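Local structure of AimR transcriptional regulator (Bacillus phage phi3T, 5ZVV) at residues A[85-90]-A[190-195]; A[151-156]-A[173-178]; A[158-161]-A[167-170]. The protein activates transcription of the aimX locus as a homodimer, apparently steering the phage toward lysis until the arbitrium peptide converts it to an inactive monomer. All coordinates share one frame; numbering follows the deposited sequence.

Contact 1 (A[85-90]-A[190-195]); sequences YSDINQ and KSRVSM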
loop_
_atom_site.group_PDB
_atom_site.type_symbol
_atom_site.label_atom_id
_atom_site.label_comp_id
_atom_site.label_asym_id
_atom_site.label_seq_id
_atom_site.Cartn_x
_atom_site.Cartn_y
_atom_site.Cartn_z
ATOM N N TYR A 85 28.588 5.969 -2.395
ATOM C CA TYR A 85 29.179 6.084 -1.065
ATOM C C TYR A 85 28.750 7.378 -0.382
ATOM O O TYR A 85 28.461 7.390 0.820
ATOM C CB TYR A 85 30.704 6.002 -1.157
ATOM C CG TYR A 85 31.387 5.758 0.169
ATOM C CD1 TYR A 85 31.309 4.521 0.796
ATOM C CD2 TYR A 85 32.120 6.762 0.789
ATOM C CE1 TYR A 85 31.935 4.292 2.006
ATOM C CE2 TYR A 85 32.751 6.543 1.999
ATOM C CZ TYR A 85 32.656 5.308 2.602
ATOM O OH TYR A 85 33.281 5.086 3.807
ATOM N N SER A 86 28.693 8.476 -1.136
ATOM C CA SER A 86 28.272 9.745 -0.553
ATOM C C SER A 86 26.830 9.674 -0.074
ATOM O O SER A 86 26.511 10.129 1.030
ATOM C CB SER A 86 28.449 10.874 -1.568
ATOM O OG SER A 86 28.164 12.134 -0.986
ATOM N N ASP A 87 25.943 9.083 -0.880
ATOM C CA ASP A 87 24.532 9.081 -0.512
ATOM C C ASP A 87 24.245 8.113 0.630
ATOM O O ASP A 87 23.391 8.393 1.479
ATOM C CB ASP A 87 23.664 8.745 -1.720
ATOM C CG ASP A 87 22.189 8.840 -1.404
ATOM O OD1 ASP A 87 21.676 9.975 -1.308
ATOM O OD2 ASP A 87 21.547 7.782 -1.229
ATOM N N ILE A 88 24.934 6.968 0.670
ATOM C CA ILE A 88 24.668 6.027 1.756
ATOM C C ILE A 88 25.149 6.595 3.088
ATOM O O ILE A 88 24.596 6.269 4.145
ATOM C CB ILE A 88 25.296 4.649 1.461
ATOM C CG1 ILE A 88 24.637 3.573 2.327
ATOM C CG2 ILE A 88 26.799 4.669 1.695
ATOM C CD1 ILE A 88 25.127 2.167 2.048
ATOM N N ASN A 89 26.169 7.454 3.065
ATOM C CA ASN A 89 26.616 8.148 4.266
ATOM C C ASN A 89 25.763 9.366 4.599
ATOM O O ASN A 89 25.976 9.972 5.654
ATOM C CB ASN A 89 28.076 8.588 4.111
ATOM C CG ASN A 89 29.059 7.460 4.348
ATOM O OD1 ASN A 89 29.329 7.085 5.490
ATOM N ND2 ASN A 89 29.618 6.925 3.270
ATOM N N GLN A 90 24.817 9.729 3.728
ATOM C CA GLN A 90 23.965 10.910 3.898
ATOM C C GLN A 90 24.790 12.197 3.894
ATOM O O GLN A 90 24.505 13.142 4.633
ATOM C CB GLN A 90 23.106 10.809 5.161
ATOM C CG GLN A 90 22.028 9.736 5.085
ATOM C CD GLN A 90 21.263 9.576 6.386
ATOM O OE1 GLN A 90 21.548 10.252 7.375
ATOM N NE2 GLN A 90 20.288 8.673 6.392
ATOM N N LYS A 190 23.462 -4.155 -0.892
ATOM C CA LYS A 190 23.111 -5.207 0.055
ATOM C C LYS A 190 22.891 -4.635 1.447
ATOM O O LYS A 190 21.903 -4.960 2.115
ATOM C CB LYS A 190 24.197 -6.285 0.084
ATOM C CG LYS A 190 24.111 -7.318 -1.034
ATOM C CD LYS A 190 25.219 -8.355 -0.888
ATOM C CE LYS A 190 25.212 -9.362 -2.027
ATOM N NZ LYS A 190 26.394 -10.269 -1.956
ATOM N N SER A 191 23.802 -3.776 1.906
ATOM C CA SER A 191 23.625 -3.173 3.223
ATOM C C SER A 191 22.350 -2.336 3.282
ATOM O O SER A 191 21.594 -2.410 4.263
ATOM C CB SER A 191 24.850 -2.334 3.583
ATOM O OG SER A 191 25.022 -1.265 2.669
ATOM N N ARG A 192 22.085 -1.547 2.233
ATOM C CA ARG A 192 20.851 -0.763 2.176
ATOM C C ARG A 192 19.620 -1.646 2.364
ATOM O O ARG A 192 18.814 -1.437 3.285
ATOM C CB ARG A 192 20.759 -0.018 0.843
ATOM C CG ARG A 192 21.699 1.163 0.659
ATOM C CD ARG A 192 21.463 1.767 -0.719
ATOM N NE ARG A 192 22.313 2.912 -1.024
ATOM C CZ ARG A 192 21.977 4.177 -0.788
ATOM N NH1 ARG A 192 20.812 4.464 -0.224
ATOM N NH2 ARG A 192 22.811 5.154 -1.112
ATOM N N VAL A 193 19.459 -2.642 1.487
ATOM C CA VAL A 193 18.290 -3.513 1.550
ATOM C C VAL A 193 18.230 -4.241 2.886
ATOM O O VAL A 193 17.142 -4.469 3.430
ATOM C CB VAL A 193 18.302 -4.493 0.362
ATOM C CG1 VAL A 193 17.114 -5.444 0.438
ATOM C CG2 VAL A 193 18.291 -3.722 -0.950
ATOM N N SER A 194 19.387 -4.599 3.447
ATOM C CA SER A 194 19.410 -5.254 4.750
ATOM C C SER A 194 18.790 -4.365 5.817
ATOM O O SER A 194 17.983 -4.826 6.632
ATOM C CB SER A 194 20.841 -5.630 5.132
ATOM O OG SER A 194 21.204 -6.885 4.585
HETATM N N MSE A 195 19.151 -3.086 5.830
HETATM C CA MSE A 195 18.576 -2.198 6.833
HETATM C C MSE A 195 17.078 -1.998 6.622
HETATM O O MSE A 195 16.291 -2.038 7.584
HETATM C CB MSE A 195 19.297 -0.850 6.840
HETATM C CG MSE A 195 20.600 -0.900 7.617
HETATM SE SE MSE A 195 20.415 -2.036 9.208
HETATM C CE MSE A 195 19.072 -0.989 10.174
HETATM O O HOH W 1 19.994 7.073 1.214
#
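Ile88 and Arg192 bring the two backbones nearest, yet CA of Ile88 stays 7.8 Å from CA of Arg192, so side chains must bridge the gap between the last turn of helix 77-88 and the middle of helix 184-203. This is buried helix-to-helix packing in the all-helical array of AimR, whose family belongs to the TPR clan, and it joins parts of the chain 100 residues apart. The bridge is mainly Arg192, extended from CG to NE. Its NH2 donates to OD2 of Asp87 at 2.9 Å with an N-H...O angle of 155°, completing a salt bridge. Carboxylate and guanidinium are nearly coplanar, 13° apart, and OD2 offers its anti lone pair to NH2, which makes the direct bond. With CG of Asp87 swung anti to the backbone N (chi1 -176°), the carboxylate turns in to the guanidinium edge. A water closes the ring: it accepts from NH1 of Arg192 at 3.1 Å and donates to OD2 of Asp87 at 3.0 Å. Further partners fix the rotation of the guanidinium, with NE paired to Glu84 and NH1 bonded to Tyr157 OH, while OD2 of Asp87 also has a weak bond with His120. One guanidinium face is covered by Ile88, whose CB sits 3.6 Å from NH2 of Arg192. Beyond Ile88 the chain leaves the helix at Gln90 in a Schellman motif. In the same last turn, ND2 of Asn89 donates to O of Tyr85 at 2.7 Å, from the face of that carbonyl away from the Asn89 backbone N. Farther out, CD1 of Ile88 packs 3.8 Å from CG of Arg192. The same methyl touches OG of Ser191 at 3.5 Å, a hydroxyl hydrogen-bonded to Ser188 O in its own helix.

Contact 2 (A[151-156]-A[173-178]); sequences SNAMLM and KLLEFD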
loop_
_atom_site.group_PDB
_atom_site.type_symbol
_atom_site.label_atom_id
_atom_site.label_comp_id
_atom_site.label_asym_id
_atom_site.label_seq_id
_atom_site.Cartn_x
_atom_site.Cartn_y
_atom_site.Cartn_z
ATOM N N SER A 151 16.968 2.231 -9.164
ATOM C CA SER A 151 15.717 2.909 -9.482
ATOM C C SER A 151 14.518 2.201 -8.868
ATOM O O SER A 151 13.443 2.802 -8.767
ATOM C CB SER A 151 15.541 3.020 -10.997
ATOM O OG SER A 151 15.481 1.743 -11.601
ATOM N N ASN A 152 14.674 0.942 -8.455
ATOM C CA ASN A 152 13.629 0.255 -7.709
ATOM C C ASN A 152 13.870 0.279 -6.206
ATOM O O ASN A 152 12.941 0.546 -5.437
ATOM C CB ASN A 152 13.497 -1.190 -8.196
ATOM C CG ASN A 152 12.820 -1.281 -9.548
ATOM O OD1 ASN A 152 11.604 -1.125 -9.653
ATOM N ND2 ASN A 152 13.602 -1.524 -10.593
ATOM N N ALA A 153 15.111 0.030 -5.774
ATOM C CA ALA A 153 15.418 0.031 -4.347
ATOM C C ALA A 153 15.150 1.390 -3.710
ATOM O O ALA A 153 14.746 1.460 -2.544
ATOM C CB ALA A 153 16.874 -0.381 -4.126
HETATM N N MSE A 154 15.358 2.471 -4.455
HETATM C CA MSE A 154 15.142 3.820 -3.940
HETATM C C MSE A 154 13.676 4.069 -3.618
HETATM O O MSE A 154 13.350 4.928 -2.800
HETATM C CB MSE A 154 15.634 4.864 -4.944
HETATM C CG MSE A 154 14.718 5.041 -6.141
HETATM SE SE MSE A 154 15.428 6.330 -7.415
HETATM C CE MSE A 154 13.846 6.595 -8.533
ATOM N N LEU A 155 12.791 3.323 -4.283
ATOM C CA LEU A 155 11.365 3.475 -4.027
ATOM C C LEU A 155 11.008 3.026 -2.619
ATOM O O LEU A 155 10.015 3.492 -2.053
ATOM C CB LEU A 155 10.556 2.685 -5.057
ATOM C CG LEU A 155 10.658 3.129 -6.514
ATOM C CD1 LEU A 155 9.740 2.293 -7.394
ATOM C CD2 LEU A 155 10.334 4.614 -6.660
HETATM N N MSE A 156 11.806 2.136 -2.037
HETATM C CA MSE A 156 11.543 1.607 -0.701
HETATM C C MSE A 156 11.680 2.677 0.373
HETATM O O MSE A 156 10.963 2.648 1.373
HETATM C CB MSE A 156 12.483 0.440 -0.395
HETATM C CG MSE A 156 12.303 -0.752 -1.308
HETATM SE SE MSE A 156 13.516 -2.208 -0.859
HETATM C CE MSE A 156 12.791 -2.682 0.894
ATOM N N LYS A 173 10.841 -7.644 -3.433
ATOM C CA LYS A 173 10.739 -8.926 -4.114
ATOM C C LYS A 173 11.131 -8.834 -5.582
ATOM O O LYS A 173 11.361 -9.872 -6.209
ATOM C CB LYS A 173 9.320 -9.482 -3.976
ATOM C CG LYS A 173 8.950 -9.846 -2.549
ATOM C CD LYS A 173 7.504 -10.283 -2.441
ATOM C CE LYS A 173 7.086 -10.421 -0.986
ATOM N NZ LYS A 173 5.648 -10.794 -0.863
ATOM N N LEU A 174 11.230 -7.629 -6.136
ATOM C CA LEU A 174 11.664 -7.456 -7.516
ATOM C C LEU A 174 13.166 -7.235 -7.635
ATOM O O LEU A 174 13.682 -7.160 -8.755
ATOM C CB LEU A 174 10.915 -6.283 -8.158
ATOM C CG LEU A 174 9.388 -6.346 -8.096
ATOM C CD1 LEU A 174 8.765 -5.110 -8.740
ATOM C CD2 LEU A 174 8.870 -7.621 -8.749
ATOM N N LEU A 175 13.876 -7.133 -6.514
ATOM C CA LEU A 175 15.314 -6.882 -6.520
ATOM C C LEU A 175 16.053 -8.201 -6.707
ATOM O O LEU A 175 16.128 -9.016 -5.782
ATOM C CB LEU A 175 15.737 -6.197 -5.224
ATOM C CG LEU A 175 15.079 -4.850 -4.929
ATOM C CD1 LEU A 175 15.561 -4.317 -3.595
ATOM C CD2 LEU A 175 15.375 -3.862 -6.044
ATOM N N GLU A 176 16.603 -8.408 -7.901
ATOM C CA GLU A 176 17.388 -9.599 -8.215
ATOM C C GLU A 176 18.860 -9.243 -8.043
ATOM O O GLU A 176 19.464 -8.611 -8.913
ATOM C CB GLU A 176 17.089 -10.094 -9.628
ATOM C CG GLU A 176 15.646 -10.546 -9.857
ATOM C CD GLU A 176 15.277 -11.782 -9.052
ATOM O OE1 GLU A 176 14.081 -11.951 -8.732
ATOM O OE2 GLU A 176 16.183 -12.585 -8.740
ATOM N N PHE A 177 19.439 -9.644 -6.908
ATOM C CA PHE A 177 20.850 -9.367 -6.662
ATOM C C PHE A 177 21.762 -10.118 -7.622
ATOM O O PHE A 177 22.904 -9.692 -7.833
ATOM C CB PHE A 177 21.213 -9.713 -5.217
ATOM C CG PHE A 177 20.775 -8.680 -4.217
ATOM C CD1 PHE A 177 21.588 -7.596 -3.919
ATOM C CD2 PHE A 177 19.553 -8.788 -3.577
ATOM C CE1 PHE A 177 21.191 -6.644 -3.000
ATOM C CE2 PHE A 177 19.149 -7.838 -2.657
ATOM C CZ PHE A 177 19.969 -6.766 -2.368
ATOM N N ASP A 178 21.287 -11.221 -8.207
ATOM C CA ASP A 178 22.091 -11.950 -9.184
ATOM C C ASP A 178 22.327 -11.130 -10.446
ATOM O O ASP A 178 23.323 -11.348 -11.145
ATOM C CB ASP A 178 21.420 -13.278 -9.532
ATOM C CG ASP A 178 21.569 -14.310 -8.431
ATOM O OD1 ASP A 178 22.277 -14.025 -7.443
ATOM O OD2 ASP A 178 20.978 -15.406 -8.554
#
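Every close approach between 173-178 and 151-156 is made by Leu175, whose CA lies 7.2 Å from CA of Ala153. Coming from the end of helix 165-173, Leu174 aims its CB toward the other segment but stops short of close packing. At Leu175 the backbone opens to an extended conformation (psi 106°), and the side chain reaches across with its two methyls straddling Ala153, CD2 also meeting Asn152 and CD1 also meeting Met156. CD2 is set over the start of the facing turn, 3.9 Å from CB of Asn152 and 3.9 Å from the backbone N of Ala153. CD1 goes to the next part of the turn, 4.2 Å from CB of Ala153 and 4.0 Å from SE of Met156, a selenomethionine whose chain bends at its last torsion (chi3 66°). The amide end of Asn152 takes no part in this packing: its ND2 bonds to Leu148 O one turn back. The helix is kinked here, with N of Asn152 and of Leu155 lacking bonds to the preceding turn; instead N of Leu155 bonds to O of Asn152 at 3.0 Å. Helices 145-161 and 165-173 form a helical hairpin within the TPR-clan family region, and Leu175 packs the outgoing loop against the first helix of that hairpin. A glycerol, probably from the crystallisation liquor, is bound about 5 Å from the Leu175 side chain. Two residues on, at the start of a short 3-10 turn, Phe177 meets the ring of Phe149 with planes at about 55° and accepts a bond from Lys186 NZ at its carbonyl oxygen.

Contact 3 (A[158-161]-A[167-170]); sequences AYLN and LMKS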
loop_
_atom_site.group_PDB
_atom_site.type_symbol
_atom_site.label_atom_id
_atom_site.label_comp_id
_atom_site.label_asym_id
_atom_site.label_seq_id
_atom_site.Cartn_x
_atom_site.Cartn_y
_atom_site.Cartn_z
ATOM N N ALA A 158 10.999 5.931 -0.063
ATOM C CA ALA A 158 9.793 6.749 -0.141
ATOM C C ALA A 158 8.595 6.022 0.461
ATOM O O ALA A 158 7.831 6.604 1.244
ATOM C CB ALA A 158 9.518 7.138 -1.594
ATOM N N TYR A 159 8.420 4.742 0.107
ATOM C CA TYR A 159 7.348 3.944 0.696
ATOM C C TYR A 159 7.480 3.878 2.211
ATOM O O TYR A 159 6.477 3.928 2.933
ATOM C CB TYR A 159 7.347 2.536 0.101
ATOM C CG TYR A 159 6.833 2.455 -1.318
ATOM C CD1 TYR A 159 5.667 3.106 -1.694
ATOM C CD2 TYR A 159 7.516 1.723 -2.282
ATOM C CE1 TYR A 159 5.196 3.031 -2.992
ATOM C CE2 TYR A 159 7.056 1.647 -3.580
ATOM C CZ TYR A 159 5.895 2.304 -3.930
ATOM O OH TYR A 159 5.430 2.227 -5.223
ATOM N N LEU A 160 8.713 3.754 2.711
ATOM C CA LEU A 160 8.941 3.853 4.148
ATOM C C LEU A 160 8.549 5.227 4.669
ATOM O O LEU A 160 7.964 5.347 5.752
ATOM C CB LEU A 160 10.407 3.563 4.472
ATOM C CG LEU A 160 10.850 3.839 5.909
ATOM C CD1 LEU A 160 10.169 2.885 6.875
ATOM C CD2 LEU A 160 12.365 3.754 6.032
ATOM N N ASN A 161 8.857 6.279 3.906
ATOM C CA ASN A 161 8.543 7.629 4.357
ATOM C C ASN A 161 7.041 7.847 4.474
ATOM O O ASN A 161 6.596 8.648 5.302
ATOM C CB ASN A 161 9.163 8.659 3.412
ATOM C CG ASN A 161 9.034 10.078 3.933
ATOM O OD1 ASN A 161 9.700 10.459 4.896
ATOM N ND2 ASN A 161 8.178 10.870 3.295
ATOM N N LEU A 167 4.012 -2.108 0.062
ATOM C CA LEU A 167 4.697 -1.737 -1.169
ATOM C C LEU A 167 6.208 -1.717 -1.008
ATOM O O LEU A 167 6.922 -1.782 -2.014
ATOM C CB LEU A 167 4.203 -0.380 -1.661
ATOM C CG LEU A 167 3.079 -0.530 -2.683
ATOM C CD1 LEU A 167 2.316 0.758 -2.817
ATOM C CD2 LEU A 167 3.648 -0.953 -4.028
HETATM N N MSE A 168 6.714 -1.621 0.216
HETATM C CA MSE A 168 8.135 -1.837 0.431
HETATM C C MSE A 168 8.428 -3.289 0.099
HETATM O O MSE A 168 9.266 -3.590 -0.760
HETATM C CB MSE A 168 8.554 -1.523 1.872
HETATM C CG MSE A 168 8.498 -0.055 2.251
HETATM SE SE MSE A 168 9.133 0.291 4.069
HETATM C CE MSE A 168 11.023 -0.142 3.816
ATOM N N LYS A 169 7.690 -4.183 0.765
ATOM C CA LYS A 169 7.972 -5.610 0.658
ATOM C C LYS A 169 7.922 -6.069 -0.793
ATOM O O LYS A 169 8.892 -6.638 -1.310
ATOM C CB LYS A 169 6.991 -6.399 1.525
ATOM C CG LYS A 169 7.057 -6.012 2.998
ATOM C CD LYS A 169 5.986 -6.702 3.827
ATOM C CE LYS A 169 6.240 -8.195 3.937
ATOM N NZ LYS A 169 5.226 -8.856 4.806
ATOM N N SER A 170 6.812 -5.778 -1.480
ATOM C CA SER A 170 6.694 -6.149 -2.886
ATOM C C SER A 170 7.855 -5.594 -3.700
ATOM O O SER A 170 8.429 -6.306 -4.535
ATOM C CB SER A 170 5.355 -5.670 -3.449
ATOM O OG SER A 170 5.256 -4.255 -3.435
#
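Leu167 sits squarely over one face of the Tyr159 ring: its CB is 3.6 Å from the ring centroid and only 5° off the ring normal, the geometry of a CH-pi contact. From there the leucine branches run outward over the phenol, CD1 reaching CE1 of Tyr159 at 3.7 Å and CD2 reaching its OH at 3.8 Å, so the leucine crosses the ring obliquely, from its centre to the hydroxyl end. The carbonyl O of Leu167 also approaches CD2 of Tyr159 at 3.6 Å. Beside this pair, selenomethionine Met168 runs across the other helix: its CG packs 3.6 Å from CB of Tyr159, and a bend at the last torsion (chi3 68°) brings SE to 3.5 Å from CB of Leu160. The helices of the 145-161/165-173 hairpin lie close here, with CA of Tyr159 and CA of Met168 5.8 Å apart. Outside the pair, Leu130 of helix 130-139 packs on Tyr159, Leu196 of helix 184-203 touches both Leu160 and Met168, and Leu167 meets Leu167 of the second subunit, which places the hairpin at the dimer contact. The side-chain contacts between the two segments are apolar or CH-pi, so the hairpin is held here by van der Waals contact and dispersion, with Leu167 stacked over the flat tyrosine face.

All three contacts lie in the TPR-clan region, on helices 77-88, 145-161, 165-173 and 184-203 and the loop between the last two. Contact 3 closes the short hairpin turn, contact 2 spans it, and contact 1 spans both. Contacts 2 and 3, centres about 11 Å apart, share helix 145-161 and touch at Met156 O and Met168 CE, 3.7 Å apart. Contacts 1 and 2, centres about 13 Å apart, join through Val193 on Leu175 and Phe177 and Lys190 on Phe177. Contacts 1 and 3, centres about 16 Å apart, do not touch; their nearest atoms are about 7 Å apart. Helix 184-203 thus connects the buried salt bridge to the hairpin, whose Leu167 meets the partner subunit.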